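Side-chain contacts in B-129 (Sulfolobus virus 1, PDB 2WBT), which probably binds DNA through two zinc-bearing C2H2-type fingers and is essential for virus function: residues K30-H33 / Q39-L42; L67-I72 / L81-S86; F75-C80 / K91-Y96; P104-E109 / L117-K122. All blocks are in the same frame, centred on the assembly; numbering follows the deposited sequence. Where two conformers were deposited one is given.

Interaction 1: residues K30-H33 / Q39-L42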
loop_
_atom_site.group_PDB
_atom_site.type_symbol
_atom_site.label_atom_id
_atom_site.label_comp_id
_atom_site.label_asym_id
_atom_site.label_seq_id
_atom_site.Cartn_x
_atom_site.Cartn_y
_atom_site.Cartn_z
ATOM N N LYS A 30 7.881 -9.696 21.366
ATOM C CA LYS A 30 9.297 -9.369 21.537
ATOM C C LYS A 30 9.899 -8.856 20.231
ATOM O O LYS A 30 10.709 -7.929 20.235
ATOM C CB LYS A 30 10.073 -10.597 22.020
ATOM C CG LYS A 30 9.650 -11.090 23.398
ATOM C CD LYS A 30 10.327 -12.404 23.765
ATOM C CE LYS A 30 11.772 -12.198 24.194
ATOM N NZ LYS A 30 12.463 -13.491 24.458
ATOM N N ARG A 31 9.492 -9.468 19.122
ATOM C CA ARG A 31 9.935 -9.061 17.786
ATOM C C ARG A 31 9.416 -7.670 17.399
ATOM O O ARG A 31 10.025 -6.993 16.569
ATOM C CB ARG A 31 9.502 -10.096 16.740
ATOM C CG ARG A 31 10.225 -9.987 15.403
ATOM C CD ARG A 31 9.732 -11.017 14.390
ATOM N NE ARG A 31 10.038 -12.396 14.781
ATOM C CZ ARG A 31 10.061 -13.441 13.952
ATOM N NH1 ARG A 31 9.809 -13.294 12.654
ATOM N NH2 ARG A 31 10.350 -14.648 14.426
ATOM N N TYR A 32 8.300 -7.251 17.996
ATOM C CA TYR A 32 7.771 -5.901 17.776
ATOM C C TYR A 32 8.608 -4.850 18.507
ATOM O O TYR A 32 8.948 -3.814 17.934
ATOM C CB TYR A 32 6.308 -5.789 18.210
ATOM C CG TYR A 32 5.779 -4.374 18.100
ATOM C CD1 TYR A 32 5.851 -3.499 19.181
ATOM C CD2 TYR A 32 5.238 -3.901 16.909
ATOM C CE1 TYR A 32 5.385 -2.196 19.085
ATOM C CE2 TYR A 32 4.766 -2.598 16.801
ATOM C CZ TYR A 32 4.843 -1.752 17.892
ATOM O OH TYR A 32 4.376 -0.461 17.793
ATOM N N HIS A 33 8.930 -5.118 19.772
ATOM C CA HIS A 33 9.812 -4.236 20.549
ATOM C C HIS A 33 11.297 -4.479 20.227
ATOM O O HIS A 33 12.182 -4.064 20.978
ATOM C CB HIS A 33 9.540 -4.382 22.052
ATOM C CG HIS A 33 8.206 -3.850 22.476
ATOM N ND1 HIS A 33 7.050 -4.598 22.402
ATOM C CD2 HIS A 33 7.841 -2.645 22.975
ATOM C CE1 HIS A 33 6.032 -3.878 22.837
ATOM N NE2 HIS A 33 6.485 -2.688 23.191
ATOM N N GLN A 39 10.524 1.939 12.230
ATOM C CA GLN A 39 9.654 0.846 11.773
ATOM C C GLN A 39 8.297 0.884 12.473
ATOM O O GLN A 39 7.258 0.721 11.832
ATOM C CB GLN A 39 10.323 -0.510 12.008
ATOM C CG GLN A 39 11.456 -0.818 11.036
ATOM C CD GLN A 39 12.299 -2.009 11.461
ATOM O OE1 GLN A 39 12.568 -2.206 12.646
ATOM N NE2 GLN A 39 12.728 -2.805 10.488
ATOM N N LYS A 40 8.319 1.093 13.786
ATOM C CA LYS A 40 7.095 1.252 14.579
ATOM C C LYS A 40 6.250 2.427 14.084
ATOM O O LYS A 40 5.019 2.358 14.092
ATOM C CB LYS A 40 7.436 1.446 16.060
ATOM C CG LYS A 40 8.016 0.209 16.727
ATOM C CD LYS A 40 8.648 0.539 18.070
ATOM C CE LYS A 40 9.238 -0.699 18.725
ATOM N NZ LYS A 40 10.009 -0.369 19.955
ATOM N N ARG A 41 6.918 3.499 13.660
ATOM C CA ARG A 41 6.239 4.675 13.112
ATOM C C ARG A 41 5.483 4.330 11.826
ATOM O O ARG A 41 4.335 4.736 11.645
ATOM C CB ARG A 41 7.237 5.803 12.836
ATOM C CG ARG A 41 6.565 7.150 12.595
ATOM C CD ARG A 41 7.520 8.218 12.066
ATOM N NE ARG A 41 8.068 7.914 10.742
ATOM C CZ ARG A 41 7.380 7.925 9.599
ATOM N NH1 ARG A 41 6.079 8.206 9.580
ATOM N NH2 ARG A 41 7.996 7.639 8.456
ATOM N N LEU A 42 6.143 3.588 10.938
ATOM C CA LEU A 42 5.533 3.132 9.683
ATOM C C LEU A 42 4.318 2.233 9.914
ATOM O O LEU A 42 3.322 2.338 9.197
ATOM C CB LEU A 42 6.558 2.385 8.821
ATOM C CG LEU A 42 7.694 3.221 8.223
ATOM C CD1 LEU A 42 8.797 2.319 7.687
ATOM C CD2 LEU A 42 7.173 4.142 7.131
#

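Interaction 2: residues L67-I72 / L81-S86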
loop_
_atom_site.group_PDB
_atom_site.type_symbol
_atom_site.label_atom_id
_atom_site.label_comp_id
_atom_site.label_asym_id
_atom_site.label_seq_id
_atom_site.Cartn_x
_atom_site.Cartn_y
_atom_site.Cartn_z
ATOM N N LEU A 67 3.389 -7.393 -3.847
ATOM C CA LEU A 67 4.719 -7.247 -3.246
ATOM C C LEU A 67 5.490 -8.566 -3.226
ATOM O O LEU A 67 6.696 -8.589 -3.482
ATOM C CB LEU A 67 4.606 -6.690 -1.824
ATOM C CG LEU A 67 3.990 -5.294 -1.693
ATOM C CD1 LEU A 67 3.755 -4.944 -0.231
ATOM C CD2 LEU A 67 4.858 -4.252 -2.362
ATOM N N ALA A 68 4.792 -9.653 -2.912
ATOM C CA ALA A 68 5.382 -10.995 -2.926
ATOM C C ALA A 68 5.880 -11.381 -4.322
ATOM O O ALA A 68 6.952 -11.971 -4.464
ATOM C CB ALA A 68 4.377 -12.022 -2.423
ATOM N N SER A 69 5.092 -11.045 -5.341
ATOM C CA SER A 69 5.462 -11.306 -6.735
ATOM C C SER A 69 6.614 -10.414 -7.186
ATOM O O SER A 69 7.546 -10.877 -7.847
ATOM C CB SER A 69 4.261 -11.089 -7.655
ATOM O OG SER A 69 3.195 -11.949 -7.295
ATOM N N LYS A 70 6.537 -9.135 -6.829
ATOM C CA LYS A 70 7.590 -8.168 -7.160
ATOM C C LYS A 70 8.959 -8.534 -6.575
ATOM O O LYS A 70 9.995 -8.151 -7.121
ATOM C CB LYS A 70 7.192 -6.751 -6.728
ATOM C CG LYS A 70 6.612 -5.924 -7.857
ATOM C CD LYS A 70 7.707 -5.497 -8.828
ATOM C CE LYS A 70 7.132 -4.808 -10.039
ATOM N NZ LYS A 70 6.408 -3.575 -9.629
ATOM N N ALA A 71 8.953 -9.268 -5.464
ATOM C CA ALA A 71 10.183 -9.783 -4.856
ATOM C C ALA A 71 10.791 -10.913 -5.692
ATOM O O ALA A 71 12.014 -11.021 -5.801
ATOM C CB ALA A 71 9.908 -10.266 -3.439
ATOM N N ILE A 72 9.933 -11.752 -6.269
ATOM C CA ILE A 72 10.373 -12.831 -7.156
ATOM C C ILE A 72 10.903 -12.265 -8.475
ATOM O O ILE A 72 11.902 -12.751 -9.007
ATOM C CB ILE A 72 9.229 -13.829 -7.454
ATOM C CG1 ILE A 72 8.846 -14.593 -6.185
ATOM C CG2 ILE A 72 9.641 -14.821 -8.535
ATOM C CD1 ILE A 72 7.586 -15.422 -6.331
ATOM N N LEU A 81 -0.898 -10.938 -11.206
ATOM C CA LEU A 81 0.155 -10.842 -10.179
ATOM C C LEU A 81 1.170 -11.981 -10.222
ATOM O O LEU A 81 1.715 -12.363 -9.185
ATOM C CB LEU A 81 -0.458 -10.764 -8.771
ATOM C CG LEU A 81 -1.290 -9.519 -8.466
ATOM C CD1 LEU A 81 -1.951 -9.655 -7.103
ATOM C CD2 LEU A 81 -0.433 -8.261 -8.525
ATOM N N MET A 82 1.407 -12.531 -11.416
ATOM C CA MET A 82 2.373 -13.620 -11.598
ATOM C C MET A 82 3.674 -13.085 -12.207
ATOM O O MET A 82 3.640 -12.362 -13.205
ATOM C CB MET A 82 1.799 -14.733 -12.480
ATOM C CG MET A 82 0.589 -15.470 -11.892
ATOM S SD MET A 82 0.844 -16.273 -10.293
ATOM C CE MET A 82 0.231 -15.029 -9.164
ATOM N N PRO A 83 4.825 -13.440 -11.603
ATOM C CA PRO A 83 6.128 -12.986 -12.070
ATOM C C PRO A 83 6.571 -13.693 -13.340
ATOM O O PRO A 83 6.246 -14.863 -13.543
ATOM C CB PRO A 83 7.075 -13.331 -10.910
ATOM C CG PRO A 83 6.319 -14.165 -9.969
ATOM C CD PRO A 83 4.931 -14.316 -10.420
ATOM N N PHE A 84 7.308 -12.975 -14.180
ATOM C CA PHE A 84 7.860 -13.538 -15.406
ATOM C C PHE A 84 9.354 -13.270 -15.496
ATOM O O PHE A 84 9.870 -12.336 -14.879
ATOM C CB PHE A 84 7.125 -12.984 -16.622
ATOM C CG PHE A 84 5.756 -13.559 -16.792
ATOM C CD1 PHE A 84 5.565 -14.714 -17.537
ATOM C CD2 PHE A 84 4.661 -12.967 -16.181
ATOM C CE1 PHE A 84 4.302 -15.257 -17.687
ATOM C CE2 PHE A 84 3.396 -13.505 -16.326
ATOM C CZ PHE A 84 3.219 -14.652 -17.081
ATOM N N SER A 85 10.038 -14.106 -16.269
ATOM C CA SER A 85 11.500 -14.090 -16.340
ATOM C C SER A 85 12.047 -12.780 -16.905
ATOM O O SER A 85 13.098 -12.301 -16.474
ATOM C CB SER A 85 11.998 -15.263 -17.190
ATOM O OG SER A 85 11.635 -15.103 -18.553
ATOM N N SER A 86 11.326 -12.214 -17.867
ATOM C CA SER A 86 11.744 -10.990 -18.546
ATOM C C SER A 86 10.532 -10.161 -18.959
ATOM O O SER A 86 9.388 -10.593 -18.805
ATOM C CB SER A 86 12.585 -11.335 -19.778
ATOM O OG SER A 86 11.888 -12.220 -20.640
#

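Interaction 3: residues F75-C80 / K91-Y96. With ZN (zinc ion), chain C.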
loop_
_atom_site.group_PDB
_atom_site.type_symbol
_atom_site.label_atom_id
_atom_site.label_comp_id
_atom_site.label_asym_id
_atom_site.label_seq_id
_atom_site.Cartn_x
_atom_site.Cartn_y
_atom_site.Cartn_z
ATOM N N PHE A 75 9.261 -8.127 -13.268
ATOM C CA PHE A 75 8.265 -8.232 -14.331
ATOM C C PHE A 75 7.037 -9.012 -13.869
ATOM O O PHE A 75 7.027 -10.243 -13.876
ATOM C CB PHE A 75 8.898 -8.883 -15.559
ATOM C CG PHE A 75 10.197 -8.247 -15.964
ATOM C CD1 PHE A 75 11.408 -8.884 -15.725
ATOM C CD2 PHE A 75 10.209 -6.991 -16.555
ATOM C CE1 PHE A 75 12.610 -8.288 -16.089
ATOM C CE2 PHE A 75 11.404 -6.388 -16.919
ATOM C CZ PHE A 75 12.606 -7.038 -16.688
ATOM N N VAL A 76 6.007 -8.270 -13.471
ATOM C CA VAL A 76 4.776 -8.844 -12.936
ATOM C C VAL A 76 3.569 -8.309 -13.700
ATOM O O VAL A 76 3.563 -7.165 -14.158
ATOM C CB VAL A 76 4.603 -8.505 -11.438
ATOM C CG1 VAL A 76 3.409 -9.247 -10.850
ATOM C CG2 VAL A 76 5.870 -8.844 -10.665
ATOM N N CYS A 77 2.554 -9.151 -13.828
ATOM C CA CYS A 77 1.305 -8.783 -14.487
ATOM C C CYS A 77 0.318 -8.218 -13.460
ATOM O O CYS A 77 0.030 -8.870 -12.455
ATOM C CB CYS A 77 0.691 -10.001 -15.174
ATOM S SG CYS A 77 -0.792 -9.653 -16.118
ATOM N N PRO A 78 -0.220 -7.012 -13.712
ATOM C CA PRO A 78 -1.133 -6.402 -12.746
ATOM C C PRO A 78 -2.430 -7.187 -12.549
ATOM O O PRO A 78 -2.969 -7.205 -11.444
ATOM C CB PRO A 78 -1.429 -5.026 -13.360
ATOM C CG PRO A 78 -0.348 -4.801 -14.356
ATOM C CD PRO A 78 -0.028 -6.149 -14.888
ATOM N N LEU A 79 -2.913 -7.831 -13.608
ATOM C CA LEU A 79 -4.180 -8.560 -13.549
ATOM C C LEU A 79 -4.077 -9.902 -12.817
ATOM O O LEU A 79 -4.979 -10.243 -12.049
ATOM C CB LEU A 79 -4.755 -8.760 -14.954
ATOM C CG LEU A 79 -4.957 -7.499 -15.801
ATOM C CD1 LEU A 79 -5.556 -7.862 -17.152
ATOM C CD2 LEU A 79 -5.835 -6.480 -15.085
ATOM N N CYS A 80 -3.005 -10.662 -13.040
ATOM C CA CYS A 80 -2.842 -11.940 -12.325
ATOM C C CYS A 80 -1.753 -11.957 -11.246
ATOM O O CYS A 80 -1.723 -12.878 -10.427
ATOM C CB CYS A 80 -2.649 -13.108 -13.299
ATOM S SG CYS A 80 -1.036 -13.092 -14.240
ATOM N N LYS A 91 5.054 -9.544 -21.615
ATOM C CA LYS A 91 4.115 -8.993 -22.600
ATOM C C LYS A 91 3.688 -10.007 -23.662
ATOM O O LYS A 91 2.741 -9.751 -24.406
ATOM C CB LYS A 91 4.641 -7.703 -23.238
ATOM C CG LYS A 91 5.858 -7.839 -24.132
ATOM C CD LYS A 91 6.366 -6.461 -24.540
ATOM C CE LYS A 91 7.101 -5.761 -23.399
ATOM N NZ LYS A 91 7.414 -4.343 -23.728
ATOM N N GLN A 92 4.375 -11.146 -23.740
ATOM C CA GLN A 92 3.839 -12.288 -24.484
ATOM C C GLN A 92 2.607 -12.811 -23.750
ATOM O O GLN A 92 1.613 -13.190 -24.368
ATOM C CB GLN A 92 4.868 -13.411 -24.633
ATOM C CG GLN A 92 4.281 -14.686 -25.242
ATOM C CD GLN A 92 5.330 -15.725 -25.560
ATOM O OE1 GLN A 92 5.377 -16.787 -24.932
ATOM N NE2 GLN A 92 6.181 -15.430 -26.542
ATOM N N HIS A 93 2.692 -12.822 -22.423
ATOM C CA HIS A 93 1.582 -13.262 -21.569
ATOM C C HIS A 93 0.407 -12.304 -21.655
ATOM O O HIS A 93 -0.739 -12.733 -21.786
ATOM C CB HIS A 93 2.030 -13.387 -20.109
ATOM C CG HIS A 93 0.901 -13.390 -19.114
ATOM N ND1 HIS A 93 0.161 -14.516 -18.825
ATOM C CD2 HIS A 93 0.413 -12.408 -18.317
ATOM C CE1 HIS A 93 -0.743 -14.226 -17.905
ATOM N NE2 HIS A 93 -0.611 -12.953 -17.578
ATOM N N ILE A 94 0.697 -11.011 -21.560
ATOM C CA ILE A 94 -0.346 -9.987 -21.614
ATOM C C ILE A 94 -1.022 -9.960 -22.982
ATOM O O ILE A 94 -2.246 -9.859 -23.071
ATOM C CB ILE A 94 0.213 -8.589 -21.273
ATOM C CG1 ILE A 94 0.423 -8.463 -19.763
ATOM C CG2 ILE A 94 -0.735 -7.492 -21.743
ATOM C CD1 ILE A 94 1.143 -7.196 -19.351
ATOM N N ARG A 95 -0.221 -10.059 -24.039
ATOM C CA ARG A 95 -0.749 -10.025 -25.402
ATOM C C ARG A 95 -1.585 -11.259 -25.751
ATOM O O ARG A 95 -2.653 -11.129 -26.353
ATOM C CB ARG A 95 0.382 -9.863 -26.420
ATOM C CG ARG A 95 -0.103 -9.862 -27.858
ATOM C CD ARG A 95 0.920 -9.284 -28.804
ATOM N NE ARG A 95 0.443 -9.319 -30.184
ATOM C CZ ARG A 95 1.118 -8.851 -31.232
ATOM N NH1 ARG A 95 2.318 -8.300 -31.075
ATOM N NH2 ARG A 95 0.588 -8.934 -32.447
ATOM N N TYR A 96 -1.107 -12.443 -25.373
ATOM C CA TYR A 96 -1.724 -13.701 -25.822
ATOM C C TYR A 96 -2.431 -14.531 -24.742
ATOM O O TYR A 96 -3.334 -15.305 -25.065
ATOM C CB TYR A 96 -0.676 -14.576 -26.517
ATOM C CG TYR A 96 -0.107 -13.960 -27.776
ATOM C CD1 TYR A 96 -0.793 -14.041 -28.984
ATOM C CD2 TYR A 96 1.117 -13.296 -27.759
ATOM C CE1 TYR A 96 -0.275 -13.476 -30.144
ATOM C CE2 TYR A 96 1.644 -12.729 -28.911
ATOM C CZ TYR A 96 0.943 -12.822 -30.100
ATOM O OH TYR A 96 1.460 -12.261 -31.246
HETATM ZN ZN ZN C . -1.742 -11.785 -15.929
#

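Interaction 4: residues P104-E109 / L117-K122. With ZN (zinc ion), chain D.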
loop_
_atom_site.group_PDB
_atom_site.type_symbol
_atom_site.label_atom_id
_atom_site.label_comp_id
_atom_site.label_asym_id
_atom_site.label_seq_id
_atom_site.Cartn_x
_atom_site.Cartn_y
_atom_site.Cartn_z
ATOM N N PRO A 104 -8.396 -6.840 -10.407
ATOM C CA PRO A 104 -8.113 -7.592 -9.177
ATOM C C PRO A 104 -8.254 -6.748 -7.909
ATOM O O PRO A 104 -8.327 -7.295 -6.807
ATOM C CB PRO A 104 -6.651 -8.023 -9.360
ATOM C CG PRO A 104 -6.085 -7.043 -10.306
ATOM C CD PRO A 104 -7.194 -6.759 -11.261
ATOM N N VAL A 105 -8.299 -5.429 -8.082
ATOM C CA VAL A 105 -8.341 -4.482 -6.976
ATOM C C VAL A 105 -9.774 -4.073 -6.619
ATOM O O VAL A 105 -10.224 -4.300 -5.496
ATOM C CB VAL A 105 -7.520 -3.214 -7.310
ATOM C CG1 VAL A 105 -7.389 -2.324 -6.083
ATOM C CG2 VAL A 105 -6.142 -3.593 -7.842
ATOM N N CYS A 106 -10.480 -3.480 -7.577
ATOM C CA CYS A 106 -11.814 -2.896 -7.333
ATOM C C CYS A 106 -12.994 -3.747 -7.808
ATOM O O CYS A 106 -14.135 -3.472 -7.440
ATOM C CB CYS A 106 -11.913 -1.506 -7.957
ATOM S SG CYS A 106 -12.218 -1.509 -9.731
ATOM N N LYS A 107 -12.725 -4.754 -8.635
ATOM C CA LYS A 107 -13.753 -5.713 -9.071
ATOM C C LYS A 107 -14.731 -5.166 -10.112
ATOM O O LYS A 107 -15.837 -5.689 -10.271
ATOM C CB LYS A 107 -14.527 -6.264 -7.867
ATOM C CG LYS A 107 -13.645 -6.965 -6.867
ATOM C CD LYS A 107 -13.239 -8.330 -7.386
ATOM C CE LYS A 107 -11.942 -8.803 -6.767
ATOM N NZ LYS A 107 -11.825 -10.287 -6.797
ATOM N N LYS A 108 -14.293 -4.135 -10.824
ATOM C CA LYS A 108 -15.061 -3.536 -11.904
ATOM C C LYS A 108 -14.813 -4.326 -13.188
ATOM O O LYS A 108 -13.702 -4.812 -13.408
ATOM C CB LYS A 108 -14.628 -2.086 -12.081
ATOM C CG LYS A 108 -15.454 -1.304 -13.062
ATOM C CD LYS A 108 -14.825 0.039 -13.333
ATOM C CE LYS A 108 -15.264 0.542 -14.658
ATOM N NZ LYS A 108 -14.776 1.936 -14.902
ATOM N N GLU A 109 -15.837 -4.447 -14.034
ATOM C CA GLU A 109 -15.750 -5.316 -15.221
ATOM C C GLU A 109 -15.665 -4.547 -16.543
ATOM O O GLU A 109 -16.068 -3.385 -16.623
ATOM C CB GLU A 109 -16.931 -6.293 -15.240
ATOM C CG GLU A 109 -16.551 -7.683 -15.745
ATOM C CD GLU A 109 -17.718 -8.651 -15.797
ATOM O OE1 GLU A 109 -18.773 -8.362 -15.197
ATOM O OE2 GLU A 109 -17.573 -9.714 -16.439
ATOM N N LEU A 117 -6.646 -3.437 -18.160
ATOM C CA LEU A 117 -5.270 -2.963 -17.953
ATOM C C LEU A 117 -5.203 -1.452 -17.755
ATOM O O LEU A 117 -4.632 -0.975 -16.771
ATOM C CB LEU A 117 -4.361 -3.351 -19.129
ATOM C CG LEU A 117 -3.759 -4.758 -19.153
ATOM C CD1 LEU A 117 -2.785 -4.893 -20.313
ATOM C CD2 LEU A 117 -3.075 -5.107 -17.836
ATOM N N ASP A 118 -5.776 -0.708 -18.700
ATOM C CA ASP A 118 -5.791 0.759 -18.636
ATOM C C ASP A 118 -6.416 1.237 -17.333
ATOM O O ASP A 118 -5.958 2.215 -16.741
ATOM C CB ASP A 118 -6.573 1.363 -19.809
ATOM C CG ASP A 118 -6.012 0.968 -21.165
ATOM O OD1 ASP A 118 -4.841 0.536 -21.236
ATOM O OD2 ASP A 118 -6.748 1.093 -22.165
ATOM N N HIS A 119 -7.464 0.542 -16.896
ATOM C CA HIS A 119 -8.143 0.878 -15.642
ATOM C C HIS A 119 -7.236 0.702 -14.425
ATOM O O HIS A 119 -7.155 1.596 -13.578
ATOM C CB HIS A 119 -9.421 0.046 -15.474
ATOM C CG HIS A 119 -9.927 -0.007 -14.064
ATOM N ND1 HIS A 119 -10.745 0.968 -13.511
ATOM C CD2 HIS A 119 -9.745 -0.944 -13.101
ATOM C CE1 HIS A 119 -11.031 0.638 -12.263
ATOM N NE2 HIS A 119 -10.436 -0.519 -11.989
ATOM N N VAL A 120 -6.554 -0.438 -14.340
ATOM C CA VAL A 120 -5.672 -0.720 -13.202
ATOM C C VAL A 120 -4.482 0.249 -13.149
ATOM O O VAL A 120 -3.908 0.480 -12.085
ATOM C CB VAL A 120 -5.175 -2.185 -13.217
ATOM C CG1 VAL A 120 -4.211 -2.447 -12.064
ATOM C CG2 VAL A 120 -6.353 -3.143 -13.145
ATOM N N CYS A 121 -4.124 0.815 -14.299
ATOM C CA CYS A 121 -3.083 1.840 -14.367
ATOM C C CYS A 121 -3.633 3.236 -14.066
ATOM O O CYS A 121 -3.019 4.000 -13.326
ATOM C CB CYS A 121 -2.427 1.843 -15.748
ATOM S SG CYS A 121 -1.126 3.094 -15.961
ATOM N N LYS A 122 -4.777 3.572 -14.653
ATOM C CA LYS A 122 -5.351 4.916 -14.506
ATOM C C LYS A 122 -5.925 5.195 -13.124
ATOM O O LYS A 122 -5.743 6.289 -12.594
ATOM C CB LYS A 122 -6.445 5.159 -15.541
ATOM C CG LYS A 122 -5.926 5.558 -16.911
ATOM C CD LYS A 122 -7.056 5.841 -17.905
ATOM C CE LYS A 122 -8.306 4.988 -17.669
ATOM N NZ LYS A 122 -9.175 4.927 -18.884
HETATM ZN ZN ZN D . -10.150 -1.539 -10.246
HETATM O O HOH W 1 -12.098 2.631 -15.418
#

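Interaction 1: residues K30-H33 / Q39-L42
Helix 26-32 breaks off as the chain passes from Tyr-32 to His-33, and the approach of helix 37-52 is closest where Tyr-32 faces Lys-40, their CA atoms 7.9 Å apart. Two consecutive helices are joined by a short loop that brings the second back beside the end of the first, and on the second helix a single side chain, that of Lys-40, makes the contact. Lysine suits the place because its methylenes can lie against an aromatic ring while its ammonium travels on to more polar surroundings. With CG anti to the backbone N (chi1 175°), the ring of Tyr-32 swings toward the second helix, and its hydroxyl end is passed at a slant by the start of the lysine chain, OH lying 3.9 Å from Lys-40 CG. Beyond CG the lysine is fully extended, which carries CE to Tyr-32 O and NZ to within 3.9 Å of His-33 CA. No hydrogen bond forms, but a positive charge beside the last carbonyls of a helix is probably favourable. Tyr-32 also packs on Ile-20 of the second subunit, so the buried tyrosine serves the dimer as well as the helix pair. The His-33 ring is held by a hydrogen bond from ND1 to Leu-29 O, and Tyr-32 CD1 sits 3.5 Å above one of its faces, offset toward the rim.

Interaction 2: residues L67-I72 / L81-S86
Ser-69 OG is placed between two backbone carbonyls, Leu-81 O across the contact and Arg-65 O one turn earlier in its own helix. Both are hydrogen-bond partners of the hydroxyl, but the bond from Ser-69 OG to Leu-81 O is modelled very short, at 2.4 Å, so that its length is doubtful, and the single hydroxyl proton cannot fully serve both acceptors at once. The contact joins the C-terminal part of helix 60-72 to the beta-hairpin of the first zinc finger, whose strands 75-76 and 83-84 belong to the beta-beta-alpha fold. The backbones come close, with the CA atoms of Ser-69 and Pro-83 5.6 Å apart, and serine, being small, suits so close an approach. Its OG stands beside the backbone N (chi1 -59°), a setting that lets it reach back to Arg-65 O while still meeting the hairpin.

Further along, the chemistry turns apolar. Pro-83 presents its ring to the helix, CB lying 4.0 Å from Ser-69 O and CG meeting the branched side chain of Ile-72. A proline is apt here, offering a compact hydrocarbon surface without a backbone N-H to satisfy. The buried side chain of Leu-81 packs on Tyr-62, Arg-65 and Leu-66. Phe-84 leaves on the other side of the strand, toward Leu-90 of the finger helix. At the exposed end of the contact the gamma-methyl of the isoleucine bears on the proline ring, Ile-72 CG2 to Pro-83 CG being 3.7 Å.

Interaction 3: residues F75-C80 / K91-Y96
Cys-77, Cys-80 and His-93 meet at a zinc ion. The metal lies 2.3 Å from Cys-77 SG, 2.2 Å from Cys-80 SG and 2.3 Å from His-93 NE2, and Glu-98 supplies the fourth ligand through OE1. Around the imidazole the two sulfurs stand differently: Cys-77 SG lies at the edge of the ring, near its plane, whereas Cys-80 SG comes in obliquely, 3.4 Å from His-93 NE2. The torsions also part the cysteines. Cys-77 carries SG anti to its backbone N (chi1 -176°), while in Cys-80 the sulfur sits between backbone N and carbonyl carbon (chi1 68°), and from these settings both sulfurs converge on the same ion.

Two cysteines spaced as CxxC at the hairpin and a histidine on the following helix 87-96 are the signature of the C2H2 zinc finger, here in a variant where glutamate takes the place of the second histidine. Two thiolates and a carboxylate would probably make this site more negative than the usual two-cysteine, two-histidine set.

Outside the metal shell, Ile-94, one residue after the histidine, lays CG1 4.0 Å from Cys-77 SG and gives the sulfur an apolar neighbour; Leu-90, a turn earlier on the helix, also touches Cys-77. The ring of Phe-84 meets that of His-93 with their planes about 35° apart. Farther out, Pro-78 O accepts a hydrogen bond from Tyr-62 OH, tying the CxxC turn to helix 60-72, and Leu-79 reaches across to Leu-117 and Val-120 of helix 113-122.

Interaction 4: residues P104-E109 / L117-K122
The second C2H2 zinc finger of the chain is closed here, where the CxxC loop faces helix 113-122 across a zinc ion. Cys-106 SG binds the metal at 2.1 Å and His-119 NE2 at 2.0 Å; Cys-103 and His-124 complete the classical set of four. Histidine suits the helix because its ring is long enough to span to the metal, and CG anti to the backbone N (chi1 161°) sends it toward the loop. Cys-106 SG meets that ring at its edge. The same sulfur also receives a weak hydrogen bond from Lys-108 N, 3.5 Å away, as often found for cysteine ligands in such turns. A little away from the metal, Pro-104 CD touches Val-120 CG2 at 4.2 Å, a small apolar patch made by hydrocarbon side chains.

In one of its two conformers Lys-108 runs extended past the imidazole, CD 4.0 Å from His-119 CE1, and its NZ shares a water with His-119 ND1; the lysine half of this bridge is therefore less certain. The water accepts from His-119 ND1 at 2.9 Å, which implies that the histidine carries its proton on ND1 and binds zinc through NE2.

All four contacts are partly buried: Tyr-32, Ser-69, Cys-77 and His-119 are buried, whereas His-33, Ile-72 and Lys-108 are exposed. Interaction 1 stands apart, about 36 Å between centres from interaction 3, a helix pairing with neither metal nor hydrogen bond across it. Interactions 2 and 3 share the first finger: their segments alternate along the chain, and Phe-84 N probably bonds to Phe-75 O in the hairpin. Serine, proline and isoleucine fix that hairpin to helix 60-72, whereas zinc fixes it to helix 87-96. Interaction 4 repeats the metal chemistry with two histidines, and the fingers pack together through Ile-94 and Leu-79 on Leu-117. Interactions 1, 2 and 4 adjoin the second subunit; no other chain touches interaction 3.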